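CAIP (Helicobacter cinaedi, PDB 5LBH) probably stores iron as a twelve-subunit Dps-like mini-ferritin and promotes the differentiation of macrophages into foam cells in atherosclerotic inflammation. Local coordinates at residues Q10-A15 with D53-R58; K105-L110 with A123-D128; M65-L70 with L74-I79. All blocks are in the same frame, centred on the assembly; numbering follows the deposited sequence.

Interaction 1 (Q10-A15 with D53-R58); sequences QIQADA and DDVAER. With FE (Fe (III) ion), chain M.
Val55 sets its two methyl groups against helix 4-28, one for each of two consecutive residues there. CG1 approaches Gln12 CB at 3.7 Å, while CG2 meets Ile11 CG2 at 4.0 Å. A beta-branched valine suits this place, its short forked end spanning both neighbours where the nearly antiparallel segment axes approach to 8.9 Å. Gln12 lies along the same seam: with CG anti to its backbone N (chi1 -172°) and the chain extended beyond it, the amide passes over Ala56, NE2 coming 3.9 Å from Ala56 CB. The small methyl accepts the flat amide, whose NE2 is hydrogen-bonded to Tyr67 O. Asp14 OD2 receives Gln10 NE2 at 2.8 Å on the syn side but 33° out of the carboxylate plane. On the far face of segment 53-58, Asp53 OD2 and Glu57 OE1 bind the iron(III) ion at 2.4 and 2.2 Å, with His26 of the second subunit as third ligand. Lys135 NZ of the third subunit forms a salt bridge with Glu57 OE2, and Trp27 NE1 of the second subunit hydrogen-bonds Asp53 OD1. The helix thus turns an apolar face inward and carboxylates to the metal, consistent with the intersubunit ferroxidase site of Dps proteins.

Interaction 2 (K105-L110 with A123-D128); sequences KLFTEL and AAYADD
Two neighbouring antiparallel helices of the ferritin-like four-helix bundle, 89-116 and 120-144, meet where Phe107 and Leu110 close around Ala126. The segment axes approach to 8.4 Å at an angle of 153°, and the nearest CA pair is that of Phe107 and Ala126, 5.3 Å apart. Alanine fits this point of the seam because its single methyl group can sit close to the opposing backbone: Ala126 CB lies 3.6 Å from Phe107 O, a van der Waals contact of the methyl with the carbonyl oxygen. The same methyl is met from the next turn by Leu110 CD2 at 3.7 Å. The leucine CB leaves to one side, and the extra length of the side chain, with CG anti to the backbone N (chi1 172°), brings CD2 back to Ala126. Beside this, the Phe107 ring lies obliquely against Ala126, CD1 being 4.1 Å from Ala126 CB. Its ring atom CE1 reaches Tyr125 CE2 at 4.0 Å, the two aromatic side chains lying slantwise to one another. Phe107 is buried, with Ile11 of helix 4-28 also packing on it, whereas Tyr125 extends to Val51 and Asp54 on helix 34-61. The tyrosine thus carries an aromatic surface toward the seam while standing at a less buried position than Phe107. Beside this core, Asp127 OD2 is hydrogen-bonded to Ser111 OG of helix 89-116. The core of Phe107, Leu110 and Ala126 itself has no hydrogen bond across it, which implies that shape and removal of apolar surface from water hold it together.

Interaction 3 (M65-L70 with L74-I79); sequences MPYVTL and LKAAKI
Tyr67 and Ala76 form the packed part of this contact. The Tyr67 side chain reaches from the loop to Ala76, laying its phenol end obliquely on the methyl: Tyr67 OH is 3.3 Å and CZ 3.6 Å from Ala76 CB. With CG beside the backbone N (chi1 -66°), the ring points its far end at the alanine. The CA atoms of the two residues are 9.1 Å apart, which is why a long side chain suits position 67 and a single methyl is enough at position 76. The same ring also touches Asp72 and Met73 of helix 70-76, and Lys9 adds a cation-pi contact to it.

The Leu70-Leu74 end is looser in its side chains, for the two residues meet through the backbone. Leu74 N is hydrogen-bonded to Leu70 O at 2.8 Å with an N-H...O angle of 160°, the i-to-i+4 bond of the opening turn of helix 70-76, which follows Thr69 at the N-cap. Such a short helix in the connection between the second and third long helices is a hallmark of Dps proteins. Leu74 CB lies 3.3 Å from Leu70 O, as the helical turn brings the residues together. Lys75 and Lys78 are exposed to solvent, as suits their charge. The second subunit covers part of this end, its Glu81 accepting a hydrogen bond from Leu70 N and its Leu74 packing against Leu74 of this chain, where a leucine offers an apolar surface to an identical partner. At the other helix end, Ala76 O accepts Gln10 NE2 from helix 4-28. Polar bonds therefore hold the backbone at both ends of the short helix, while the tyrosine packs between loop and helix.

In the fold
Interaction 1 lies between the other two and touches both. Toward interaction 2, whose centre is about 12 Å from its own, Ile11 CD1 comes 3.4 Å from Phe107 CE1, and Ile11 CG1 packs on Leu106 CG at 3.9 Å. Toward interaction 3, about 9 Å away between centres, Asp14 OD1 accepts the backbone N of Ile79 and probably that of Lys78, tying the chain that leaves helix 70-76 to helix 4-28. Interactions 2 and 3 do not touch: their nearest atoms are about 7 Å apart and their centres about 19 Å. The iron belongs to interaction 1; the Tyr125 side chain of interaction 2 stands about 11 Å from an iron ion. Interactions 1 and 3 both face the second subunit, which also supplies an iron ligand.

Interaction 1 (Q10-A15 with D53-R58)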
ATOM      1  N   GLN A  10      -3.602  14.940 -37.108  1.00 34.26           N
ATOM      2  CA  GLN A  10      -4.512  13.960 -37.681  1.00 31.49           C
ATOM      3  C   GLN A  10      -4.794  12.845 -36.668  1.00 32.44           C
ATOM      4  O   GLN A  10      -5.955  12.484 -36.425  1.00 32.98           O
ATOM      5  CB  GLN A  10      -3.923  13.422 -38.992  1.00 28.60           C
ATOM      6  CG  GLN A  10      -4.793  12.387 -39.686  1.00 31.62           C
ATOM      7  CD  GLN A  10      -6.071  12.982 -40.232  1.00 33.53           C
ATOM      8  OE1 GLN A  10      -6.062  14.046 -40.846  1.00 41.89           O
ATOM      9  NE2 GLN A  10      -7.178  12.320 -39.983  1.00 29.80           N
ATOM     10  N   ILE A  11      -3.742  12.322 -36.028  1.00 29.63           N
ATOM     11  CA  ILE A  11      -3.928  11.347 -34.949  1.00 32.03           C
ATOM     12  C   ILE A  11      -4.831  11.927 -33.855  1.00 32.06           C
ATOM     13  O   ILE A  11      -5.709  11.243 -33.317  1.00 29.02           O
ATOM     14  CB  ILE A  11      -2.559  10.934 -34.373  1.00 31.24           C
ATOM     15  CG1 ILE A  11      -1.670  10.276 -35.447  1.00 32.74           C
ATOM     16  CG2 ILE A  11      -2.752  10.029 -33.169  1.00 29.86           C
ATOM     17  CD1 ILE A  11      -0.673   9.337 -34.948  1.00 24.45           C
ATOM     18  N   GLN A  12      -4.618  13.200 -33.510  1.00 30.47           N
ATOM     19  CA  GLN A  12      -5.422  13.849 -32.485  1.00 31.13           C
ATOM     20  C   GLN A  12      -6.905  13.831 -32.851  1.00 37.63           C
ATOM     21  O   GLN A  12      -7.752  13.427 -32.043  1.00 32.96           O
ATOM     22  CB  GLN A  12      -4.930  15.281 -32.275  1.00 28.34           C
ATOM     23  CG  GLN A  12      -5.581  15.980 -31.100  1.00 31.94           C
ATOM     24  CD  GLN A  12      -5.446  17.488 -31.146  1.00 33.38           C
ATOM     25  OE1 GLN A  12      -4.824  18.039 -32.045  1.00 35.73           O
ATOM     26  NE2 GLN A  12      -6.040  18.164 -30.173  1.00 34.71           N
ATOM     27  N   ALA A  13      -7.235  14.255 -34.077  1.00 37.01           N
ATOM     28  CA  ALA A  13      -8.635  14.342 -34.477  1.00 40.20           C
ATOM     29  C   ALA A  13      -9.291  12.966 -34.518  1.00 39.36           C
ATOM     30  O   ALA A  13     -10.433  12.799 -34.069  1.00 36.83           O
ATOM     31  CB  ALA A  13      -8.755  15.047 -35.828  1.00 33.90           C
ATOM     32  N   ASP A  14      -8.596  11.970 -35.066  1.00 33.88           N
ATOM     33  CA  ASP A  14      -9.182  10.638 -35.107  1.00 31.99           C
ATOM     34  C   ASP A  14      -9.285  10.033 -33.712  1.00 34.72           C
ATOM     35  O   ASP A  14     -10.216   9.255 -33.454  1.00 33.35           O
ATOM     36  CB  ASP A  14      -8.383   9.735 -36.045  1.00 34.32           C
ATOM     37  CG  ASP A  14      -8.489  10.165 -37.511  1.00 36.96           C
ATOM     38  OD1 ASP A  14      -9.609  10.436 -38.025  1.00 37.53           O
ATOM     39  OD2 ASP A  14      -7.425  10.234 -38.155  1.00 35.93           O
ATOM     40  N   ALA A  15      -8.342  10.359 -32.806  1.00 31.10           N
ATOM     41  CA  ALA A  15      -8.456   9.876 -31.426  1.00 30.20           C
ATOM     42  C   ALA A  15      -9.719  10.411 -30.762  1.00 32.24           C
ATOM     43  O   ALA A  15     -10.417   9.669 -30.060  1.00 30.95           O
ATOM     44  CB  ALA A  15      -7.232  10.246 -30.588  1.00 25.62           C
ATOM     45  N   ASP A  53      -4.186  13.489 -25.480  1.00 38.57           N
ATOM     46  CA  ASP A  53      -3.446  14.501 -24.733  1.00 40.67           C
ATOM     47  C   ASP A  53      -1.945  14.461 -25.047  1.00 39.17           C
ATOM     48  O   ASP A  53      -1.313  15.516 -25.175  1.00 32.89           O
ATOM     49  CB  ASP A  53      -3.717  14.322 -23.238  1.00 39.07           C
ATOM     50  CG  ASP A  53      -3.169  15.466 -22.394  1.00 47.56           C
ATOM     51  OD1 ASP A  53      -3.319  16.649 -22.797  1.00 44.67           O
ATOM     52  OD2 ASP A  53      -2.618  15.181 -21.303  1.00 44.47           O
ATOM     53  N   ASP A  54      -1.356  13.256 -25.166  1.00 41.22           N
ATOM     54  CA  ASP A  54       0.070  13.139 -25.482  1.00 34.92           C
ATOM     55  C   ASP A  54       0.384  13.797 -26.808  1.00 35.48           C
ATOM     56  O   ASP A  54       1.317  14.601 -26.918  1.00 40.18           O
ATOM     57  CB  ASP A  54       0.495  11.676 -25.590  1.00 35.13           C
ATOM     58  CG  ASP A  54       0.390  10.932 -24.298  1.00 41.45           C
ATOM     59  OD1 ASP A  54       0.302   9.677 -24.362  1.00 42.26           O
ATOM     60  OD2 ASP A  54       0.408  11.596 -23.240  1.00 41.50           O
ATOM     61  N   VAL A  55      -0.393  13.442 -27.832  1.00 34.58           N
ATOM     62  CA  VAL A  55      -0.150  13.880 -29.198  1.00 34.13           C
ATOM     63  C   VAL A  55      -0.352  15.395 -29.335  1.00 35.24           C
ATOM     64  O   VAL A  55       0.427  16.080 -30.016  1.00 33.77           O
ATOM     65  CB  VAL A  55      -1.038  13.032 -30.135  1.00 29.66           C
ATOM     66  CG1 VAL A  55      -2.448  13.530 -30.240  1.00 34.02           C
ATOM     67  CG2 VAL A  55      -0.390  12.827 -31.457  1.00 41.72           C
ATOM     68  N   ALA A  56      -1.374  15.948 -28.668  1.00 32.10           N
ATOM     69  CA  ALA A  56      -1.574  17.395 -28.673  1.00 33.24           C
ATOM     70  C   ALA A  56      -0.402  18.111 -28.022  1.00 37.48           C
ATOM     71  O   ALA A  56       0.028  19.167 -28.492  1.00 35.09           O
ATOM     72  CB  ALA A  56      -2.860  17.769 -27.935  1.00 34.97           C
ATOM     73  N   GLU A  57       0.078  17.581 -26.892  1.00 40.99           N
ATOM     74  CA  GLU A  57       1.201  18.193 -26.196  1.00 35.99           C
ATOM     75  C   GLU A  57       2.499  18.060 -26.973  1.00 38.75           C
ATOM     76  O   GLU A  57       3.349  18.953 -26.908  1.00 38.06           O
ATOM     77  CB  GLU A  57       1.336  17.589 -24.806  1.00 34.62           C
ATOM     78  CG  GLU A  57       0.453  18.306 -23.811  1.00 38.92           C
ATOM     79  CD  GLU A  57       0.360  17.620 -22.470  1.00 50.66           C
ATOM     80  OE1 GLU A  57      -0.569  17.983 -21.720  1.00 51.72           O
ATOM     81  OE2 GLU A  57       1.210  16.749 -22.145  1.00 60.35           O
ATOM     82  N   ARG A  58       2.658  16.996 -27.753  1.00 35.63           N
ATOM     83  CA  ARG A  58       3.877  16.909 -28.539  1.00 37.14           C
ATOM     84  C   ARG A  58       3.892  17.976 -29.633  1.00 40.42           C
ATOM     85  O   ARG A  58       4.923  18.615 -29.863  1.00 40.38           O
ATOM     86  CB  ARG A  58       4.024  15.506 -29.123  1.00 34.67           C
ATOM     87  CG  ARG A  58       5.241  15.369 -29.992  1.00 35.49           C
ATOM     88  CD  ARG A  58       6.512  15.494 -29.159  1.00 37.14           C
ATOM     89  NE  ARG A  58       7.724  15.346 -29.965  1.00 31.83           N
ATOM     90  CZ  ARG A  58       8.895  15.898 -29.652  1.00 37.58           C
ATOM     91  NH1 ARG A  58       9.019  16.639 -28.549  1.00 33.27           N
ATOM     92  NH2 ARG A  58       9.941  15.719 -30.446  1.00 34.41           N
TER
HETATM   93 FE    FE M 201      -1.484  16.931 -20.032  1.00 69.05          FE

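Interaction 2 (K105-L110 with A123-D128)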
ATOM      1  N   LYS A 105      -1.338   2.274 -39.503  1.00 34.19           N
ATOM      2  CA  LYS A 105      -0.768   3.011 -40.638  1.00 30.95           C
ATOM      3  C   LYS A 105      -0.342   4.414 -40.223  1.00 31.58           C
ATOM      4  O   LYS A 105       0.779   4.845 -40.508  1.00 28.73           O
ATOM      5  CB  LYS A 105      -1.765   3.102 -41.790  1.00 39.14           C
ATOM      6  CG  LYS A 105      -1.864   1.888 -42.692  1.00 44.95           C
ATOM      7  CD  LYS A 105      -2.679   2.238 -43.938  1.00 53.75           C
ATOM      8  CE  LYS A 105      -4.167   2.489 -43.626  1.00 57.27           C
ATOM      9  NZ  LYS A 105      -4.969   1.224 -43.564  1.00 52.60           N
ATOM     10  N   LEU A 106      -1.220   5.119 -39.506  1.00 33.81           N
ATOM     11  CA  LEU A 106      -0.954   6.496 -39.103  1.00 31.95           C
ATOM     12  C   LEU A 106       0.307   6.600 -38.242  1.00 34.98           C
ATOM     13  O   LEU A 106       1.191   7.426 -38.511  1.00 36.27           O
ATOM     14  CB  LEU A 106      -2.162   7.018 -38.343  1.00 26.40           C
ATOM     15  CG  LEU A 106      -2.708   8.393 -38.645  1.00 32.13           C
ATOM     16  CD1 LEU A 106      -2.835   8.521 -40.152  1.00 25.38           C
ATOM     17  CD2 LEU A 106      -4.059   8.541 -37.948  1.00 31.16           C
ATOM     18  N   PHE A 107       0.436   5.734 -37.233  1.00 30.72           N
ATOM     19  CA  PHE A 107       1.612   5.798 -36.372  1.00 31.55           C
ATOM     20  C   PHE A 107       2.861   5.325 -37.096  1.00 33.99           C
ATOM     21  O   PHE A 107       3.954   5.855 -36.850  1.00 34.63           O
ATOM     22  CB  PHE A 107       1.399   4.969 -35.112  1.00 28.47           C
ATOM     23  CG  PHE A 107       0.631   5.687 -34.065  1.00 30.95           C
ATOM     24  CD1 PHE A 107       1.219   6.733 -33.351  1.00 30.09           C
ATOM     25  CD2 PHE A 107      -0.690   5.350 -33.805  1.00 23.54           C
ATOM     26  CE1 PHE A 107       0.509   7.406 -32.373  1.00 25.59           C
ATOM     27  CE2 PHE A 107      -1.404   6.026 -32.830  1.00 24.46           C
ATOM     28  CZ  PHE A 107      -0.803   7.053 -32.117  1.00 23.72           C
ATOM     29  N   THR A 108       2.718   4.362 -38.005  1.00 31.30           N
ATOM     30  CA  THR A 108       3.863   3.940 -38.803  1.00 30.79           C
ATOM     31  C   THR A 108       4.389   5.085 -39.653  1.00 31.39           C
ATOM     32  O   THR A 108       5.595   5.345 -39.680  1.00 32.27           O
ATOM     33  CB  THR A 108       3.481   2.753 -39.682  1.00 32.06           C
ATOM     34  OG1 THR A 108       2.930   1.715 -38.860  1.00 38.88           O
ATOM     35  CG2 THR A 108       4.681   2.251 -40.457  1.00 20.02           C
ATOM     36  N   GLU A 109       3.500   5.795 -40.341  1.00 32.92           N
ATOM     37  CA  GLU A 109       3.983   6.871 -41.187  1.00 34.93           C
ATOM     38  C   GLU A 109       4.543   8.018 -40.351  1.00 35.47           C
ATOM     39  O   GLU A 109       5.528   8.645 -40.746  1.00 34.41           O
ATOM     40  CB  GLU A 109       2.874   7.327 -42.134  1.00 35.04           C
ATOM     41  CG  GLU A 109       3.335   8.389 -43.138  1.00 45.61           C
ATOM     42  CD  GLU A 109       4.571   7.948 -43.978  1.00 55.27           C
ATOM     43  OE1 GLU A 109       4.741   6.719 -44.209  1.00 54.05           O
ATOM     44  OE2 GLU A 109       5.359   8.841 -44.385  1.00 50.69           O
ATOM     45  N   LEU A 110       3.976   8.264 -39.170  1.00 35.28           N
ATOM     46  CA  LEU A 110       4.561   9.239 -38.251  1.00 33.66           C
ATOM     47  C   LEU A 110       5.991   8.872 -37.877  1.00 33.85           C
ATOM     48  O   LEU A 110       6.866   9.742 -37.813  1.00 34.89           O
ATOM     49  CB  LEU A 110       3.702   9.349 -36.989  1.00 34.52           C
ATOM     50  CG  LEU A 110       4.239  10.183 -35.816  1.00 35.57           C
ATOM     51  CD1 LEU A 110       4.477  11.623 -36.203  1.00 30.22           C
ATOM     52  CD2 LEU A 110       3.316  10.097 -34.608  1.00 32.74           C
ATOM     53  N   ALA A 123       9.390   9.778 -33.011  1.00 31.22           N
ATOM     54  CA  ALA A 123       9.444   8.442 -33.594  1.00 34.23           C
ATOM     55  C   ALA A 123       9.411   7.355 -32.518  1.00 36.45           C
ATOM     56  O   ALA A 123       8.770   6.313 -32.709  1.00 37.50           O
ATOM     57  CB  ALA A 123      10.677   8.307 -34.486  1.00 29.88           C
ATOM     58  N   ALA A 124      10.099   7.571 -31.387  1.00 33.84           N
ATOM     59  CA  ALA A 124      10.083   6.584 -30.305  1.00 32.28           C
ATOM     60  C   ALA A 124       8.679   6.418 -29.729  1.00 35.11           C
ATOM     61  O   ALA A 124       8.210   5.291 -29.515  1.00 28.86           O
ATOM     62  CB  ALA A 124      11.051   6.998 -29.204  1.00 24.69           C
ATOM     63  N   TYR A 125       7.995   7.542 -29.480  1.00 34.48           N
ATOM     64  CA  TYR A 125       6.599   7.509 -29.064  1.00 37.90           C
ATOM     65  C   TYR A 125       5.725   6.805 -30.100  1.00 38.52           C
ATOM     66  O   TYR A 125       4.874   5.981 -29.745  1.00 35.86           O
ATOM     67  CB  TYR A 125       6.088   8.932 -28.813  1.00 37.80           C
ATOM     68  CG  TYR A 125       4.609   8.953 -28.537  1.00 37.25           C
ATOM     69  CD1 TYR A 125       4.122   8.628 -27.281  1.00 42.15           C
ATOM     70  CD2 TYR A 125       3.696   9.267 -29.534  1.00 38.43           C
ATOM     71  CE1 TYR A 125       2.766   8.615 -27.009  1.00 39.27           C
ATOM     72  CE2 TYR A 125       2.326   9.265 -29.272  1.00 42.03           C
ATOM     73  CZ  TYR A 125       1.871   8.931 -28.001  1.00 44.48           C
ATOM     74  OH  TYR A 125       0.520   8.913 -27.707  1.00 40.74           O
ATOM     75  N   ALA A 126       5.909   7.115 -31.388  1.00 37.42           N
ATOM     76  CA  ALA A 126       5.083   6.442 -32.387  1.00 37.27           C
ATOM     77  C   ALA A 126       5.393   4.947 -32.438  1.00 35.76           C
ATOM     78  O   ALA A 126       4.476   4.123 -32.530  1.00 36.59           O
ATOM     79  CB  ALA A 126       5.266   7.088 -33.760  1.00 32.85           C
ATOM     80  N   ASP A 127       6.675   4.572 -32.351  1.00 34.03           N
ATOM     81  CA  ASP A 127       7.012   3.153 -32.383  1.00 33.83           C
ATOM     82  C   ASP A 127       6.428   2.420 -31.190  1.00 35.49           C
ATOM     83  O   ASP A 127       6.006   1.264 -31.318  1.00 36.40           O
ATOM     84  CB  ASP A 127       8.523   2.953 -32.435  1.00 39.26           C
ATOM     85  CG  ASP A 127       9.136   3.441 -33.743  1.00 44.36           C
ATOM     86  OD1 ASP A 127      10.333   3.835 -33.740  1.00 45.59           O
ATOM     87  OD2 ASP A 127       8.427   3.401 -34.775  1.00 43.02           O
ATOM     88  N   ASP A 128       6.343   3.081 -30.036  1.00 32.94           N
ATOM     89  CA  ASP A 128       5.704   2.439 -28.894  1.00 34.69           C
ATOM     90  C   ASP A 128       4.229   2.179 -29.191  1.00 36.30           C
ATOM     91  O   ASP A 128       3.721   1.084 -28.919  1.00 31.31           O
ATOM     92  CB  ASP A 128       5.894   3.293 -27.634  1.00 34.48           C
ATOM     93  CG  ASP A 128       5.225   2.693 -26.396  1.00 56.10           C
ATOM     94  OD1 ASP A 128       4.444   3.406 -25.719  1.00 61.04           O
ATOM     95  OD2 ASP A 128       5.503   1.513 -26.065  1.00 69.45           O
TER

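Interaction 3 (M65-L70 with L74-I79)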
ATOM      1  N   MET A  65       0.366  24.578 -32.919  1.00 47.01           N
ATOM      2  CA  MET A  65      -0.895  24.495 -32.203  1.00 45.25           C
ATOM      3  C   MET A  65      -1.632  23.258 -32.671  1.00 39.44           C
ATOM      4  O   MET A  65      -1.741  23.030 -33.884  1.00 42.95           O
ATOM      5  CB  MET A  65      -1.775  25.728 -32.439  1.00 42.76           C
ATOM      6  CG  MET A  65      -1.264  27.069 -31.905  1.00 45.27           C
ATOM      7  SD  MET A  65      -1.477  28.342 -33.174  1.00 74.48           S
ATOM      8  CE  MET A  65      -3.234  28.206 -33.548  1.00 45.76           C
ATOM      9  N   PRO A  66      -2.127  22.435 -31.764  1.00 45.01           N
ATOM     10  CA  PRO A  66      -2.989  21.316 -32.156  1.00 39.49           C
ATOM     11  C   PRO A  66      -4.411  21.824 -32.349  1.00 39.49           C
ATOM     12  O   PRO A  66      -4.709  23.002 -32.152  1.00 41.85           O
ATOM     13  CB  PRO A  66      -2.882  20.346 -30.970  1.00 38.89           C
ATOM     14  CG  PRO A  66      -2.543  21.225 -29.784  1.00 37.00           C
ATOM     15  CD  PRO A  66      -1.904  22.498 -30.305  1.00 41.93           C
ATOM     16  N   TYR A  67      -5.300  20.910 -32.723  1.00 42.34           N
ATOM     17  CA  TYR A  67      -6.705  21.274 -32.784  1.00 39.58           C
ATOM     18  C   TYR A  67      -7.204  21.579 -31.385  1.00 37.15           C
ATOM     19  O   TYR A  67      -6.757  20.992 -30.395  1.00 34.37           O
ATOM     20  CB  TYR A  67      -7.536  20.162 -33.402  1.00 37.61           C
ATOM     21  CG  TYR A  67      -7.220  19.921 -34.848  1.00 40.06           C
ATOM     22  CD1 TYR A  67      -7.384  20.937 -35.795  1.00 36.33           C
ATOM     23  CD2 TYR A  67      -6.804  18.669 -35.283  1.00 34.96           C
ATOM     24  CE1 TYR A  67      -7.109  20.708 -37.139  1.00 35.77           C
ATOM     25  CE2 TYR A  67      -6.535  18.429 -36.619  1.00 33.49           C
ATOM     26  CZ  TYR A  67      -6.683  19.445 -37.542  1.00 39.89           C
ATOM     27  OH  TYR A  67      -6.401  19.183 -38.869  1.00 42.99           O
ATOM     28  N   VAL A  68      -8.121  22.540 -31.304  1.00 38.63           N
ATOM     29  CA  VAL A  68      -8.605  23.006 -30.018  1.00 41.99           C
ATOM     30  C   VAL A  68     -10.126  23.058 -29.913  1.00 40.33           C
ATOM     31  O   VAL A  68     -10.654  23.343 -28.839  1.00 39.83           O
ATOM     32  CB  VAL A  68      -7.943  24.373 -29.727  1.00 44.91           C
ATOM     33  CG1 VAL A  68      -8.914  25.509 -29.468  1.00 46.12           C
ATOM     34  CG2 VAL A  68      -6.881  24.209 -28.633  1.00 41.42           C
ATOM     35  N   THR A  69     -10.852  22.689 -30.964  1.00 40.92           N
ATOM     36  CA  THR A  69     -12.308  22.640 -30.907  1.00 42.76           C
ATOM     37  C   THR A  69     -12.783  21.355 -31.570  1.00 42.50           C
ATOM     38  O   THR A  69     -12.155  20.858 -32.506  1.00 44.78           O
ATOM     39  CB  THR A  69     -12.966  23.834 -31.595  1.00 43.32           C
ATOM     40  OG1 THR A  69     -12.360  24.030 -32.871  1.00 47.67           O
ATOM     41  CG2 THR A  69     -12.764  25.098 -30.755  1.00 41.15           C
ATOM     42  N   LEU A  70     -13.900  20.819 -31.071  1.00 41.17           N
ATOM     43  CA  LEU A  70     -14.511  19.647 -31.686  1.00 40.76           C
ATOM     44  C   LEU A  70     -14.962  19.933 -33.104  1.00 44.81           C
ATOM     45  O   LEU A  70     -14.930  19.033 -33.954  1.00 44.74           O
ATOM     46  CB  LEU A  70     -15.697  19.177 -30.844  1.00 45.51           C
ATOM     47  CG  LEU A  70     -15.258  18.408 -29.604  1.00 51.66           C
ATOM     48  CD1 LEU A  70     -16.460  18.004 -28.773  1.00 48.36           C
ATOM     49  CD2 LEU A  70     -14.434  17.173 -30.004  1.00 49.77           C
ATOM     50  N   LEU A  74     -13.758  17.318 -35.871  1.00 44.08           N
ATOM     51  CA  LEU A  74     -14.715  16.579 -36.683  1.00 40.95           C
ATOM     52  C   LEU A  74     -14.409  16.727 -38.164  1.00 44.40           C
ATOM     53  O   LEU A  74     -14.533  15.764 -38.928  1.00 50.43           O
ATOM     54  CB  LEU A  74     -16.130  17.056 -36.376  1.00 41.06           C
ATOM     55  CG  LEU A  74     -16.886  16.235 -35.356  1.00 42.20           C
ATOM     56  CD1 LEU A  74     -18.212  16.893 -35.055  1.00 42.01           C
ATOM     57  CD2 LEU A  74     -17.105  14.865 -35.976  1.00 44.85           C
ATOM     58  N   LYS A  75     -13.986  17.910 -38.591  1.00 36.38           N
ATOM     59  CA  LYS A  75     -13.735  18.063 -40.015  1.00 43.33           C
ATOM     60  C   LYS A  75     -12.410  17.420 -40.428  1.00 38.81           C
ATOM     61  O   LYS A  75     -12.289  16.949 -41.565  1.00 38.49           O
ATOM     62  CB  LYS A  75     -13.839  19.543 -40.406  1.00 41.20           C
ATOM     63  CG  LYS A  75     -15.290  19.991 -40.549  1.00 49.41           C
ATOM     64  CD  LYS A  75     -16.034  20.047 -39.241  1.00 59.46           C
ATOM     65  CE  LYS A  75     -17.490  20.051 -39.318  1.00 57.60           C
ATOM     66  NZ  LYS A  75     -18.100  18.846 -39.760  1.00 53.34           N
ATOM     67  N   ALA A  76     -11.440  17.307 -39.512  1.00 36.87           N
ATOM     68  CA  ALA A  76     -10.178  16.645 -39.847  1.00 35.83           C
ATOM     69  C   ALA A  76     -10.251  15.126 -39.735  1.00 38.65           C
ATOM     70  O   ALA A  76      -9.477  14.427 -40.405  1.00 42.28           O
ATOM     71  CB  ALA A  76      -9.047  17.165 -38.968  1.00 31.91           C
ATOM     72  N   ALA A  77     -11.171  14.598 -38.938  1.00 35.08           N
ATOM     73  CA  ALA A  77     -11.165  13.175 -38.648  1.00 38.96           C
ATOM     74  C   ALA A  77     -11.467  12.379 -39.906  1.00 39.34           C
ATOM     75  O   ALA A  77     -12.350  12.736 -40.688  1.00 36.91           O
ATOM     76  CB  ALA A  77     -12.194  12.853 -37.574  1.00 37.37           C
ATOM     77  N   LYS A  78     -10.708  11.310 -40.118  1.00 37.94           N
ATOM     78  CA  LYS A  78     -11.075  10.360 -41.153  1.00 37.09           C
ATOM     79  C   LYS A  78     -11.858   9.177 -40.608  1.00 42.45           C
ATOM     80  O   LYS A  78     -12.582   8.528 -41.373  1.00 45.92           O
ATOM     81  CB  LYS A  78      -9.832   9.863 -41.889  1.00 35.42           C
ATOM     82  CG  LYS A  78      -9.123  10.987 -42.588  1.00 42.58           C
ATOM     83  CD  LYS A  78      -8.251  10.497 -43.712  1.00 42.27           C
ATOM     84  CE  LYS A  78      -7.678  11.682 -44.478  1.00 38.94           C
ATOM     85  NZ  LYS A  78      -7.142  11.258 -45.820  1.00 54.28           N
ATOM     86  N   ILE A  79     -11.739   8.881 -39.313  1.00 41.89           N
ATOM     87  CA  ILE A  79     -12.541   7.819 -38.726  1.00 40.12           C
ATOM     88  C   ILE A  79     -13.995   8.259 -38.703  1.00 39.16           C
ATOM     89  O   ILE A  79     -14.308   9.385 -38.298  1.00 38.06           O
ATOM     90  CB  ILE A  79     -12.016   7.462 -37.327  1.00 41.15           C
ATOM     91  CG1 ILE A  79     -10.754   6.631 -37.490  1.00 40.97           C
ATOM     92  CG2 ILE A  79     -13.049   6.669 -36.523  1.00 36.46           C
ATOM     93  CD1 ILE A  79     -10.180   6.181 -36.253  1.00 35.79           C
TER